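Local coordinates for protein-tyrosine-phosphatase (Shewanella sp., PDB 2Z72), which probably hydrolyses phosphotyrosine as a cold-active, zinc-bound protein tyrosine phosphatase of the calcineurin-like phosphoesterase family, at residues G113-R118 with N149-V154; D78-Y83 with S306-K311. One frame throughout, in Å; residues are numbered along the deposited sequence.

Interaction 1: residues G113-R118 with N149-V154. With ZN (zinc ion), chain C; ZN (zinc ion), chain B.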
loop_
_atom_site.group_PDB
_atom_site.type_symbol
_atom_site.label_atom_id
_atom_site.label_comp_id
_atom_site.label_asym_id
_atom_site.label_seq_id
_atom_site.Cartn_x
_atom_site.Cartn_y
_atom_site.Cartn_z
ATOM N N GLY A 113 1.856 -1.186 1.961
ATOM C CA GLY A 113 0.658 -1.101 2.794
ATOM C C GLY A 113 0.437 0.217 3.519
ATOM O O GLY A 113 1.247 1.135 3.523
ATOM N N ASP A 114 -0.745 0.280 4.111
ATOM C CA ASP A 114 -1.172 1.355 5.031
ATOM C C ASP A 114 -1.289 2.701 4.386
ATOM O O ASP A 114 -0.828 3.737 4.861
ATOM C CB ASP A 114 -0.307 1.396 6.296
ATOM C CG ASP A 114 -0.727 0.405 7.352
ATOM O OD1 ASP A 114 -0.149 0.565 8.528
ATOM O OD2 ASP A 114 -1.529 -0.495 7.087
ATOM N N ILE A 115 -2.061 2.718 3.264
ATOM C CA ILE A 115 -2.640 3.940 2.735
ATOM C C ILE A 115 -3.706 4.488 3.662
ATOM O O ILE A 115 -3.785 5.681 3.936
ATOM C CB ILE A 115 -3.237 3.720 1.337
ATOM C CG1 ILE A 115 -2.129 3.504 0.308
ATOM C CG2 ILE A 115 -4.159 4.877 0.969
ATOM C CD1 ILE A 115 -2.595 3.114 -1.069
ATOM N N PHE A 116 -4.586 3.601 4.137
ATOM C CA PHE A 116 -5.710 4.020 4.983
ATOM C C PHE A 116 -5.259 4.487 6.376
ATOM O O PHE A 116 -4.229 4.084 6.895
ATOM C CB PHE A 116 -6.673 2.886 5.181
ATOM C CG PHE A 116 -7.523 2.554 3.981
ATOM C CD1 PHE A 116 -7.158 1.573 3.071
ATOM C CD2 PHE A 116 -8.702 3.237 3.776
ATOM C CE1 PHE A 116 -7.964 1.295 2.003
ATOM C CE2 PHE A 116 -9.487 2.951 2.708
ATOM C CZ PHE A 116 -9.148 1.978 1.828
ATOM N N ASP A 117 -6.132 5.318 6.929
ATOM C CA ASP A 117 -6.272 5.688 8.337
ATOM C C ASP A 117 -5.281 6.756 8.765
ATOM O O ASP A 117 -4.256 7.016 8.139
ATOM C CB ASP A 117 -6.191 4.431 9.218
ATOM C CG ASP A 117 -7.392 3.526 9.106
ATOM O OD1 ASP A 117 -7.311 2.384 9.656
ATOM O OD2 ASP A 117 -8.415 3.950 8.514
ATOM N N ARG A 118 -5.678 7.394 9.865
ATOM C CA ARG A 118 -5.050 8.516 10.538
ATOM C C ARG A 118 -5.203 9.806 9.759
ATOM O O ARG A 118 -5.666 10.822 10.297
ATOM C CB ARG A 118 -3.588 8.257 10.937
ATOM C CG ARG A 118 -3.091 9.437 11.765
ATOM C CD ARG A 118 -1.651 9.156 12.236
ATOM N NE ARG A 118 -1.083 10.393 12.792
ATOM C CZ ARG A 118 -0.016 10.450 13.574
ATOM N NH1 ARG A 118 0.606 9.325 13.911
ATOM N NH2 ARG A 118 0.399 11.645 14.010
ATOM N N ASN A 149 -1.943 -3.748 7.447
ATOM C CA ASN A 149 -2.954 -4.035 8.444
ATOM C C ASN A 149 -4.124 -3.053 8.375
ATOM O O ASN A 149 -5.254 -3.513 8.634
ATOM C CB ASN A 149 -2.375 -4.121 9.880
ATOM C CG ASN A 149 -1.772 -2.864 10.392
ATOM O OD1 ASN A 149 -0.964 -2.231 9.718
ATOM N ND2 ASN A 149 -2.045 -2.476 11.625
ATOM N N HIS A 150 -3.876 -1.802 8.017
ATOM C CA HIS A 150 -5.041 -0.896 7.940
ATOM C C HIS A 150 -5.921 -1.154 6.744
ATOM O O HIS A 150 -7.146 -0.950 6.843
ATOM C CB HIS A 150 -4.589 0.548 8.015
ATOM C CG HIS A 150 -4.149 0.884 9.428
ATOM N ND1 HIS A 150 -4.972 1.550 10.304
ATOM C CD2 HIS A 150 -3.003 0.581 10.062
ATOM C CE1 HIS A 150 -4.323 1.648 11.430
ATOM N NE2 HIS A 150 -3.124 1.095 11.357
ATOM N N GLU A 151 -5.423 -1.613 5.597
ATOM C CA GLU A 151 -6.306 -2.067 4.536
ATOM C C GLU A 151 -7.209 -3.186 5.022
ATOM O O GLU A 151 -8.398 -3.218 4.740
ATOM C CB GLU A 151 -5.536 -2.499 3.286
ATOM C CG GLU A 151 -4.944 -1.394 2.451
ATOM C CD GLU A 151 -3.875 -0.601 3.159
ATOM O OE1 GLU A 151 -3.883 0.626 3.096
ATOM O OE2 GLU A 151 -2.996 -1.276 3.760
ATOM N N GLN A 152 -6.601 -4.169 5.733
ATOM C CA GLN A 152 -7.372 -5.286 6.222
ATOM C C GLN A 152 -8.431 -4.849 7.247
ATOM O O GLN A 152 -9.596 -5.259 7.201
ATOM C CB GLN A 152 -6.464 -6.357 6.852
ATOM C CG GLN A 152 -5.500 -6.973 5.843
ATOM C CD GLN A 152 -4.441 -7.856 6.481
ATOM O OE1 GLN A 152 -4.108 -7.693 7.653
ATOM N NE2 GLN A 152 -3.934 -8.796 5.691
ATOM N N MET A 153 -8.027 -3.966 8.140
ATOM C CA MET A 153 -8.953 -3.465 9.163
ATOM C C MET A 153 -10.135 -2.747 8.522
ATOM O O MET A 153 -11.290 -3.057 8.780
ATOM C CB MET A 153 -8.229 -2.541 10.133
ATOM C CG MET A 153 -7.606 -3.390 11.248
ATOM S SD MET A 153 -7.007 -2.420 12.631
ATOM C CE MET A 153 -5.539 -1.662 11.971
ATOM N N VAL A 154 -9.869 -1.788 7.623
ATOM C CA VAL A 154 -10.928 -1.029 6.986
ATOM C C VAL A 154 -11.851 -1.952 6.246
ATOM O O VAL A 154 -13.086 -1.876 6.377
ATOM C CB VAL A 154 -10.371 0.079 6.085
ATOM C CG1 VAL A 154 -11.423 0.630 5.173
ATOM C CG2 VAL A 154 -9.753 1.185 6.985
HETATM ZN ZN ZN C . 0.746 -1.081 9.838
HETATM ZN ZN ZN B . 1.090 2.112 9.406
HETATM O O HOH W 1 2.469 3.350 10.433
HETATM O O HOH W 2 1.165 0.627 10.707
#
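D114 and N149 reach one zinc ion from the two segments, joining the GDxxDR loop at 113-118 to the GNHE motif that starts helix 149-156; both are signatures of calcineurin-like phosphoesterases and together build part of the two-metal centre. Followed outward, the D114 side chain places CB 3.5 Å from the zinc of chain B and CG about equally far from both metals. OD1 bridges them, 2.2 Å from the zinc of chain B and 2.3 Å from that of chain C, to which N149 OD1 is also bound at 2.1 Å. D78, H80, H207 and H286 supply the other protein ligands. The remaining oxygen, OD2, accepts a hydrogen bond from H150 N at 2.8 Å, on its syn side but 27° out of the carboxylate plane, so both ends of the group are fixed.

E151 bends at chi2 to bring its buried carboxylate up to the backbone of the loop. D114 N donates to OE2 at 2.8 Å, and G148 N donates to the same oxygen. OE1 is met by F116 N nearly head-on and by I115 N in a weak, bent bond; four amide groups thus surround the carboxylate and would be expected to offset its charge. The F116 ring has E151 CG at its edge and V154 CG1 over one face, a CH-pi contact. D117 OD1 accepts a hydrogen bond from H150 ND1 on its anti lone pair at 2.6 Å, exactly in the imidazole plane, while the carboxylate plane stands 86° from the ring.

Interaction 2: residues D78-Y83 with S306-K311. With ZN (zinc ion), chain B.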
loop_
_atom_site.group_PDB
_atom_site.type_symbol
_atom_site.label_atom_id
_atom_site.label_comp_id
_atom_site.label_asym_id
_atom_site.label_seq_id
_atom_site.Cartn_x
_atom_site.Cartn_y
_atom_site.Cartn_z
ATOM N N ASP A 78 3.207 3.176 4.451
ATOM C CA ASP A 78 2.532 3.811 5.587
ATOM C C ASP A 78 2.267 5.291 5.334
ATOM O O ASP A 78 2.483 6.166 6.164
ATOM C CB ASP A 78 3.335 3.598 6.878
ATOM C CG ASP A 78 3.349 2.130 7.287
ATOM O OD1 ASP A 78 2.486 1.675 8.062
ATOM O OD2 ASP A 78 4.231 1.395 6.759
ATOM N N VAL A 79 1.712 5.573 4.142
ATOM C CA VAL A 79 1.326 6.949 3.839
ATOM C C VAL A 79 0.209 7.449 4.770
ATOM O O VAL A 79 0.182 8.631 5.074
ATOM C CB VAL A 79 0.957 7.023 2.344
ATOM C CG1 VAL A 79 0.308 8.336 1.977
ATOM C CG2 VAL A 79 2.168 6.753 1.463
ATOM N N HIS A 80 -0.706 6.569 5.172
ATOM C CA HIS A 80 -1.714 6.936 6.186
ATOM C C HIS A 80 -2.409 8.230 5.839
ATOM O O HIS A 80 -2.471 9.197 6.602
ATOM C CB HIS A 80 -1.077 6.966 7.589
ATOM C CG HIS A 80 -0.895 5.569 8.112
ATOM N ND1 HIS A 80 -1.928 4.699 8.266
ATOM C CD2 HIS A 80 0.201 4.906 8.567
ATOM C CE1 HIS A 80 -1.476 3.552 8.745
ATOM N NE2 HIS A 80 -0.150 3.626 8.957
ATOM N N GLY A 81 -2.889 8.334 4.593
ATOM C CA GLY A 81 -3.696 9.437 4.168
ATOM C C GLY A 81 -2.977 10.761 3.988
ATOM O O GLY A 81 -3.679 11.804 3.942
ATOM N N GLN A 82 -1.678 10.783 3.885
ATOM C CA GLN A 82 -0.896 12.019 3.705
ATOM C C GLN A 82 -0.482 12.161 2.236
ATOM O O GLN A 82 0.641 11.874 1.838
ATOM C CB GLN A 82 0.281 12.032 4.646
ATOM C CG GLN A 82 -0.126 12.031 6.090
ATOM C CD GLN A 82 -0.806 13.291 6.572
ATOM O OE1 GLN A 82 -1.543 13.227 7.611
ATOM N NE2 GLN A 82 -0.606 14.412 5.965
ATOM N N TYR A 83 -1.428 12.579 1.410
ATOM C CA TYR A 83 -1.225 12.751 -0.011
ATOM C C TYR A 83 -0.178 13.787 -0.347
ATOM O O TYR A 83 0.730 13.570 -1.172
ATOM C CB TYR A 83 -2.542 13.100 -0.709
ATOM C CG TYR A 83 -2.391 13.458 -2.168
ATOM C CD1 TYR A 83 -2.568 14.722 -2.642
ATOM C CD2 TYR A 83 -2.069 12.445 -3.081
ATOM C CE1 TYR A 83 -2.447 15.048 -3.973
ATOM C CE2 TYR A 83 -1.938 12.767 -4.436
ATOM C CZ TYR A 83 -2.118 14.042 -4.871
ATOM O OH TYR A 83 -1.969 14.289 -6.232
ATOM N N SER A 306 7.577 7.462 8.689
ATOM C CA SER A 306 6.699 8.388 9.407
ATOM C C SER A 306 6.032 9.429 8.523
ATOM O O SER A 306 5.732 10.532 8.998
ATOM C CB SER A 306 7.427 9.026 10.597
ATOM O OG SER A 306 7.788 8.000 11.543
ATOM N N ILE A 307 5.722 9.069 7.282
ATOM C CA ILE A 307 4.867 9.907 6.464
ATOM C C ILE A 307 3.579 10.238 7.236
ATOM O O ILE A 307 2.999 11.323 7.028
ATOM C CB ILE A 307 4.594 9.220 5.104
ATOM C CG1 ILE A 307 5.840 9.163 4.285
ATOM C CG2 ILE A 307 3.439 9.950 4.365
ATOM C CD1 ILE A 307 5.734 8.268 3.042
ATOM N N LYS A 308 3.093 9.345 8.089
ATOM C CA LYS A 308 1.845 9.528 8.795
ATOM C C LYS A 308 1.816 10.796 9.616
ATOM O O LYS A 308 0.737 11.282 9.889
ATOM C CB LYS A 308 1.533 8.331 9.706
ATOM C CG LYS A 308 2.468 8.237 10.927
ATOM C CD LYS A 308 2.328 6.985 11.700
ATOM C CE LYS A 308 3.210 6.975 12.938
ATOM N NZ LYS A 308 3.078 5.741 13.724
ATOM N N VAL A 309 2.982 11.313 10.013
ATOM C CA VAL A 309 3.029 12.512 10.859
ATOM C C VAL A 309 2.722 13.733 10.028
ATOM O O VAL A 309 2.368 14.778 10.576
ATOM C CB VAL A 309 4.368 12.567 11.582
ATOM C CG1 VAL A 309 4.604 13.843 12.386
ATOM C CG2 VAL A 309 4.426 11.427 12.579
ATOM N N GLY A 310 2.773 13.645 8.691
ATOM C CA GLY A 310 2.278 14.722 7.840
ATOM C C GLY A 310 3.292 15.767 7.453
ATOM O O GLY A 310 2.917 16.783 6.858
ATOM N N LYS A 311 4.565 15.536 7.731
ATOM C CA LYS A 311 5.619 16.517 7.435
ATOM C C LYS A 311 6.623 16.106 6.379
ATOM O O LYS A 311 7.034 16.951 5.622
ATOM C CB LYS A 311 6.369 16.864 8.728
ATOM C CG LYS A 311 5.443 17.559 9.699
ATOM C CD LYS A 311 6.034 17.581 11.095
ATOM C CE LYS A 311 5.037 18.256 12.037
ATOM N NZ LYS A 311 4.604 17.434 13.229
HETATM ZN ZN ZN B . 1.090 2.112 9.406
HETATM O O HOH W 3 3.907 6.573 8.478
HETATM O O HOH W 4 -1.729 10.659 8.926
HETATM O O HOH W 5 -0.230 17.027 6.321
HETATM O O HOH W 1 2.469 3.350 10.433
HETATM O O HOH W 2 1.165 0.627 10.707
#
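I307 opens the 3-10 turn of 307-309 by setting its side chain against the loop that carries the DxH metal motif of calcineurin-like phosphoesterases, here folded as a type I' turn from V79 to Q82. Its CG2 lies by V79 O and Q82 CB, CD1 meets V79 CG2 at 4.2 Å, and V85 of helix 83-92 closes in as well. The carbonyl of I307, which also accepts G310 N, packs against Q82, with O 3.3 Å from CG.

At K308 the contact passes to water. K308 N donates at 2.9 Å to water 3, which can donate to D78 O. K308 CB lies 3.6 Å from H80 CB, the two side chains running alongside each other in the same direction. With CG between the backbone N and the carbonyl carbon (chi1 70°), the lysine chain then extends away, and NZ is hydrogen-bonded to S288 OG. H80 NE2 binds the zinc of chain B at 2.0 Å, as D78 OD1 does, while H80 ND1 is hydrogen-bonded to F116 O and D78 OD2 to H286 N. Water 4, 2.7 Å from K308 O, connects it to H80 O.

G310 ends the contact. Q82, bent at chi2 (-68°), lays NE2 3.5 Å from G310 CA; a CB on G310 would crowd this amide and also press on the preceding carbonyl O, which by itself calls for glycine. Water 5 accepts weakly from Q82 NE2 and donates to G310 O. Shortened to an alanine, Q82 would lose its amide and is likely to leave water 5 tied to G310 O alone among the two segments. With backbone groups of D78, H80 and K308 meeting through water, shape and solvent hold this seam, and the zinc-binding side chains of D78 and H80 take their second-shell hydrogen bonds from elsewhere.

The two contacts meet at the zinc of chain B, to which interaction 1 lends D114 and interaction 2 lends D78 and H80. Interaction 1 is buried near the middle of the chain and rests on metal bonds and direct hydrogen bonds, each accepted by a carboxylate. Interaction 2 lies farther out, is partly buried, and relies on apolar contacts and water. Their loops follow the paired parallel strands 72-76 and 108-111 and are tied together directly: H80 N to D114 O is a probable hydrogen bond, and the H80 and H150 rings pack edge-to-face. H80, a residue of interaction 2, thus carries the junction with interaction 1.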